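Local atomic coordinates of KLLA0E08119p (Kluyveromyces lactis, PDB entry 3VA7), a protein that probably carboxylates urea to urea-1-carboxylate with ATP, hydrogencarbonate and its biotin cofactor, this chain holding the biotin carboxylase, carboxyltransferase and biotin-carrying parts. Residues T545-N559 / Q565-V579. Sequence-based numbering, arbitrary orientation.
Sequences TVIAVSGGTVSCTLN and QNEPIEVKRGDILSV
Ile-547 and Leu-558 meet Val-571, Ile-569 and Leu-577 between two antiparallel sheets packed face to face in the carboxyltransferase domain. Segment 545-559 turns a corner at Gly-551 and Gly-552, and 565-579 passes through the turn 572-575, so each gives one strand to each sheet. In one sheet 545-550 pairs with 569-571, and Ile-547 N and Ile-569 O lie 2.8 Å apart in a hydrogen-bonded pair; in the other, 553-558 runs against 576-579, where Thr-557 and Ser-578 exchange backbone bonds. Beta-branched and leucine side chains fill the gap between the sheets. Ile-547 and Leu-577 pass each other in opposite directions, CG2 to CD2 at 3.9 Å, with Phe-541 of strand 538-541 touching both. Val-571 crosses Ile-547 obliquely, its CG2 4.0 Å from Ile-547 CB. Leu-558, with CG swung anti to the backbone N (chi1 -173°), sends CD2 to Ile-569 CG2 and CD1 to Val-571 CG2, bridging the sheets. Farther along, Val-554 CG1 packs 3.6 Å from Val-579 CG2. At the strand ends serine and asparagine can match donor to acceptor: Ser-550 OG donates to Asn-566 OD1 at 2.7 Å, nearly straight on to the carbonyl. Aspartate suits the turn because its two oxygens can take two N-H groups: Asp-575 OD2 accepts from Lys-572 N, with Leu-558 CD2 against the same oxygen, and OD1 receives Asn-559 ND2 at 2.7 Å from above the carboxylate. An alanine here takes away both acceptors, so the turn is likely to be held less firmly and the Asn-559 amide to be freer to rotate. That amide, its plane 84° from the carboxylate, also accepts, its OD1 taking the N-H of Ile-576.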
loop_
_atom_site.group_PDB
_atom_site.type_symbol
_atom_site.label_atom_id
_atom_site.label_comp_id
_atom_site.label_asym_id
_atom_site.label_seq_id
_atom_site.Cartn_x
_atom_site.Cartn_y
_atom_site.Cartn_z
ATOM N N THR A 545 -28.377 4.240 6.375
ATOM C CA THR A 545 -27.475 4.767 7.400
ATOM C C THR A 545 -27.731 6.251 7.630
ATOM O O THR A 545 -28.624 6.822 7.021
ATOM C CB THR A 545 -25.961 4.513 6.987
ATOM O OG1 THR A 545 -25.056 4.958 8.018
ATOM C CG2 THR A 545 -25.627 5.180 5.654
ATOM N N VAL A 546 -26.920 6.859 8.495
ATOM C CA VAL A 546 -26.878 8.289 8.707
ATOM C C VAL A 546 -25.522 8.856 8.202
ATOM O O VAL A 546 -24.523 8.192 8.274
ATOM C CB VAL A 546 -27.115 8.624 10.226
ATOM C CG1 VAL A 546 -27.276 10.112 10.437
ATOM C CG2 VAL A 546 -28.307 7.846 10.815
ATOM N N ILE A 547 -25.505 10.103 7.739
ATOM C CA ILE A 547 -24.387 10.731 7.056
ATOM C C ILE A 547 -24.252 12.148 7.571
ATOM O O ILE A 547 -25.227 12.729 8.034
ATOM C CB ILE A 547 -24.697 10.713 5.508
ATOM C CG1 ILE A 547 -23.858 9.649 4.821
ATOM C CG2 ILE A 547 -24.607 12.081 4.744
ATOM C CD1 ILE A 547 -24.213 8.246 5.266
ATOM N N ALA A 548 -23.072 12.742 7.477
ATOM C CA ALA A 548 -22.971 14.151 7.756
ATOM C C ALA A 548 -21.805 14.650 7.003
ATOM O O ALA A 548 -20.939 13.864 6.652
ATOM C CB ALA A 548 -22.769 14.365 9.211
ATOM N N VAL A 549 -21.777 15.950 6.721
ATOM C CA VAL A 549 -20.640 16.562 6.012
ATOM C C VAL A 549 -20.207 17.787 6.788
ATOM O O VAL A 549 -21.030 18.550 7.280
ATOM C CB VAL A 549 -20.991 16.932 4.564
ATOM C CG1 VAL A 549 -19.808 17.522 3.847
ATOM C CG2 VAL A 549 -21.457 15.681 3.812
ATOM N N SER A 550 -18.911 17.966 6.932
ATOM C CA SER A 550 -18.418 19.075 7.732
ATOM C C SER A 550 -17.120 19.536 7.120
ATOM O O SER A 550 -16.478 18.747 6.424
ATOM C CB SER A 550 -18.228 18.655 9.203
ATOM O OG SER A 550 -18.183 19.821 10.010
ATOM N N GLY A 551 -16.735 20.779 7.365
ATOM C CA GLY A 551 -15.527 21.284 6.807
ATOM C C GLY A 551 -15.805 22.494 5.952
ATOM O O GLY A 551 -16.521 23.401 6.362
ATOM N N GLY A 552 -15.217 22.516 4.753
ATOM C CA GLY A 552 -15.410 23.616 3.791
ATOM C C GLY A 552 -16.860 23.752 3.347
ATOM O O GLY A 552 -17.709 22.888 3.632
ATOM N N THR A 553 -17.162 24.858 2.675
ATOM C CA THR A 553 -18.477 25.004 2.036
ATOM C C THR A 553 -18.498 24.221 0.720
ATOM O O THR A 553 -17.680 24.443 -0.192
ATOM C CB THR A 553 -18.871 26.496 1.828
ATOM O OG1 THR A 553 -18.463 27.248 2.977
ATOM C CG2 THR A 553 -20.396 26.654 1.680
ATOM N N VAL A 554 -19.417 23.269 0.665
ATOM C CA VAL A 554 -19.604 22.456 -0.511
ATOM C C VAL A 554 -21.089 22.240 -0.637
ATOM O O VAL A 554 -21.755 21.858 0.346
ATOM C CB VAL A 554 -19.120 21.021 -0.325
ATOM C CG1 VAL A 554 -18.282 20.590 -1.483
ATOM C CG2 VAL A 554 -18.456 20.848 0.966
ATOM N N SER A 555 -21.607 22.384 -1.849
ATOM C CA SER A 555 -22.998 21.992 -2.042
ATOM C C SER A 555 -23.140 20.462 -1.991
ATOM O O SER A 555 -22.341 19.735 -2.584
ATOM C CB SER A 555 -23.557 22.612 -3.323
ATOM O OG SER A 555 -23.511 21.729 -4.416
ATOM N N CYS A 556 -24.132 19.986 -1.254
ATOM C CA CYS A 556 -24.341 18.571 -1.090
ATOM C C CYS A 556 -25.778 18.166 -1.366
ATOM O O CYS A 556 -26.733 18.713 -0.832
ATOM C CB CYS A 556 -23.927 18.065 0.317
ATOM S SG CYS A 556 -22.347 18.670 1.040
ATOM N N THR A 557 -25.879 17.114 -2.156
ATOM C CA THR A 557 -27.089 16.620 -2.761
ATOM C C THR A 557 -27.472 15.268 -2.195
ATOM O O THR A 557 -26.626 14.393 -2.102
ATOM C CB THR A 557 -26.754 16.397 -4.241
ATOM O OG1 THR A 557 -27.140 17.555 -4.967
ATOM C CG2 THR A 557 -27.377 15.058 -4.854
ATOM N N LEU A 558 -28.736 15.086 -1.840
ATOM C CA LEU A 558 -29.290 13.752 -1.687
ATOM C C LEU A 558 -30.507 13.569 -2.590
ATOM O O LEU A 558 -31.569 14.233 -2.407
ATOM C CB LEU A 558 -29.649 13.428 -0.246
ATOM C CG LEU A 558 -30.065 11.977 -0.051
ATOM C CD1 LEU A 558 -28.812 11.140 -0.177
ATOM C CD2 LEU A 558 -30.788 11.733 1.304
ATOM N N ASN A 559 -30.340 12.641 -3.544
ATOM C CA ASN A 559 -31.287 12.435 -4.641
ATOM C C ASN A 559 -31.693 13.814 -5.167
ATOM O O ASN A 559 -32.878 14.086 -5.400
ATOM C CB ASN A 559 -32.509 11.628 -4.166
ATOM C CG ASN A 559 -32.169 10.199 -3.848
ATOM O OD1 ASN A 559 -31.444 9.554 -4.600
ATOM N ND2 ASN A 559 -32.711 9.681 -2.749
ATOM N N GLN A 565 -24.990 20.868 5.879
ATOM C CA GLN A 565 -23.771 20.455 6.573
ATOM C C GLN A 565 -23.996 20.414 8.085
ATOM O O GLN A 565 -24.837 21.132 8.602
ATOM C CB GLN A 565 -22.648 21.413 6.200
ATOM C CG GLN A 565 -22.522 21.554 4.685
ATOM C CD GLN A 565 -21.178 22.048 4.254
ATOM O OE1 GLN A 565 -20.198 21.810 4.937
ATOM N NE2 GLN A 565 -21.113 22.747 3.113
ATOM N N ASN A 566 -23.276 19.547 8.791
ATOM C CA ASN A 566 -23.260 19.530 10.270
ATOM C C ASN A 566 -24.493 18.983 10.910
ATOM O O ASN A 566 -24.629 19.038 12.125
ATOM C CB ASN A 566 -22.934 20.900 10.872
ATOM C CG ASN A 566 -21.716 21.510 10.258
ATOM O OD1 ASN A 566 -20.695 20.852 10.086
ATOM N ND2 ASN A 566 -21.805 22.778 9.912
ATOM N N GLU A 567 -25.375 18.428 10.096
ATOM C CA GLU A 567 -26.595 17.766 10.588
ATOM C C GLU A 567 -26.585 16.297 10.240
ATOM O O GLU A 567 -26.037 15.934 9.222
ATOM C CB GLU A 567 -27.864 18.429 9.997
ATOM C CG GLU A 567 -28.427 19.552 10.833
ATOM C CD GLU A 567 -29.211 20.537 10.020
ATOM O OE1 GLU A 567 -30.197 20.075 9.372
ATOM O OE2 GLU A 567 -28.838 21.756 10.037
ATOM N N PRO A 568 -27.201 15.450 11.073
ATOM C CA PRO A 568 -27.314 14.041 10.691
ATOM C C PRO A 568 -28.360 13.817 9.599
ATOM O O PRO A 568 -29.549 13.865 9.868
ATOM C CB PRO A 568 -27.750 13.363 11.986
ATOM C CG PRO A 568 -28.437 14.427 12.781
ATOM C CD PRO A 568 -27.713 15.702 12.438
ATOM N N ILE A 569 -27.929 13.554 8.376
ATOM C CA ILE A 569 -28.850 13.159 7.324
ATOM C C ILE A 569 -29.079 11.665 7.240
ATOM O O ILE A 569 -28.126 10.919 7.108
ATOM C CB ILE A 569 -28.325 13.643 6.005
ATOM C CG1 ILE A 569 -28.251 15.153 6.094
ATOM C CG2 ILE A 569 -29.223 13.147 4.830
ATOM C CD1 ILE A 569 -26.921 15.608 5.768
ATOM N N GLU A 570 -30.353 11.256 7.290
ATOM C CA GLU A 570 -30.808 9.855 7.112
ATOM C C GLU A 570 -30.869 9.411 5.635
ATOM O O GLU A 570 -31.573 10.005 4.840
ATOM C CB GLU A 570 -32.179 9.651 7.783
ATOM C CG GLU A 570 -32.146 9.248 9.292
ATOM C CD GLU A 570 -33.423 9.678 10.067
ATOM O OE1 GLU A 570 -33.988 8.840 10.838
ATOM O OE2 GLU A 570 -33.862 10.862 9.899
ATOM N N VAL A 571 -30.121 8.366 5.278
ATOM C CA VAL A 571 -29.960 7.930 3.873
ATOM C C VAL A 571 -30.679 6.604 3.689
ATOM O O VAL A 571 -30.688 5.749 4.587
ATOM C CB VAL A 571 -28.454 7.787 3.458
ATOM C CG1 VAL A 571 -28.315 7.087 2.124
ATOM C CG2 VAL A 571 -27.749 9.139 3.392
ATOM N N LYS A 572 -31.289 6.421 2.526
ATOM C CA LYS A 572 -32.239 5.314 2.407
ATOM C C LYS A 572 -31.719 3.991 1.806
ATOM O O LYS A 572 -31.909 2.929 2.412
ATOM C CB LYS A 572 -33.584 5.769 1.793
ATOM C CG LYS A 572 -34.722 5.855 2.834
ATOM C CD LYS A 572 -36.076 6.452 2.302
ATOM C CE LYS A 572 -36.469 6.013 0.867
ATOM N NZ LYS A 572 -35.916 6.948 -0.174
ATOM N N ARG A 573 -31.089 4.031 0.643
ATOM C CA ARG A 573 -30.872 2.790 -0.124
ATOM C C ARG A 573 -31.472 3.015 -1.470
ATOM O O ARG A 573 -32.687 3.197 -1.592
ATOM C CB ARG A 573 -31.510 1.539 0.487
ATOM C CG ARG A 573 -31.490 0.362 -0.484
ATOM C CD ARG A 573 -31.896 -0.940 0.165
ATOM N NE ARG A 573 -31.710 -2.056 -0.769
ATOM C CZ ARG A 573 -32.248 -3.283 -0.638
ATOM N NH1 ARG A 573 -33.048 -3.586 0.399
ATOM N NH2 ARG A 573 -31.989 -4.222 -1.559
ATOM N N GLY A 574 -30.611 3.014 -2.479
ATOM C CA GLY A 574 -30.946 3.649 -3.733
ATOM C C GLY A 574 -30.634 5.139 -3.667
ATOM O O GLY A 574 -30.715 5.824 -4.678
ATOM N N ASP A 575 -30.256 5.656 -2.498
ATOM C CA ASP A 575 -29.934 7.075 -2.420
ATOM C C ASP A 575 -28.613 7.444 -3.110
ATOM O O ASP A 575 -27.612 6.754 -3.008
ATOM C CB ASP A 575 -29.899 7.555 -0.979
ATOM C CG ASP A 575 -31.279 7.863 -0.412
ATOM O OD1 ASP A 575 -32.314 7.605 -1.121
ATOM O OD2 ASP A 575 -31.298 8.368 0.760
ATOM N N ILE A 576 -28.618 8.542 -3.827
ATOM C CA ILE A 576 -27.377 9.071 -4.301
ATOM C C ILE A 576 -27.043 10.359 -3.549
ATOM O O ILE A 576 -27.737 11.387 -3.688
ATOM C CB ILE A 576 -27.388 9.270 -5.813
ATOM C CG1 ILE A 576 -27.487 7.895 -6.495
ATOM C CG2 ILE A 576 -26.166 10.098 -6.251
ATOM C CD1 ILE A 576 -28.154 7.918 -7.846
ATOM N N LEU A 577 -25.983 10.258 -2.741
ATOM C CA LEU A 577 -25.336 11.396 -2.080
ATOM C C LEU A 577 -24.302 11.912 -3.021
ATOM O O LEU A 577 -23.594 11.145 -3.633
ATOM C CB LEU A 577 -24.688 10.972 -0.751
ATOM C CG LEU A 577 -23.788 11.945 0.042
ATOM C CD1 LEU A 577 -24.518 13.193 0.509
ATOM C CD2 LEU A 577 -23.159 11.233 1.256
ATOM N N SER A 578 -24.220 13.212 -3.166
ATOM C CA SER A 578 -23.214 13.784 -4.033
ATOM C C SER A 578 -22.679 15.076 -3.416
ATOM O O SER A 578 -23.455 15.956 -3.030
ATOM C CB SER A 578 -23.811 14.023 -5.427
ATOM O OG SER A 578 -23.249 15.171 -6.053
ATOM N N VAL A 579 -21.361 15.181 -3.296
ATOM C CA VAL A 579 -20.785 16.420 -2.810
ATOM C C VAL A 579 -19.875 17.064 -3.827
ATOM O O VAL A 579 -19.009 16.440 -4.377
ATOM C CB VAL A 579 -20.253 16.369 -1.304
ATOM C CG1 VAL A 579 -20.342 14.975 -0.664
ATOM C CG2 VAL A 579 -18.916 17.050 -1.144
HETATM O O HOH W 1 -24.832 17.382 7.561
#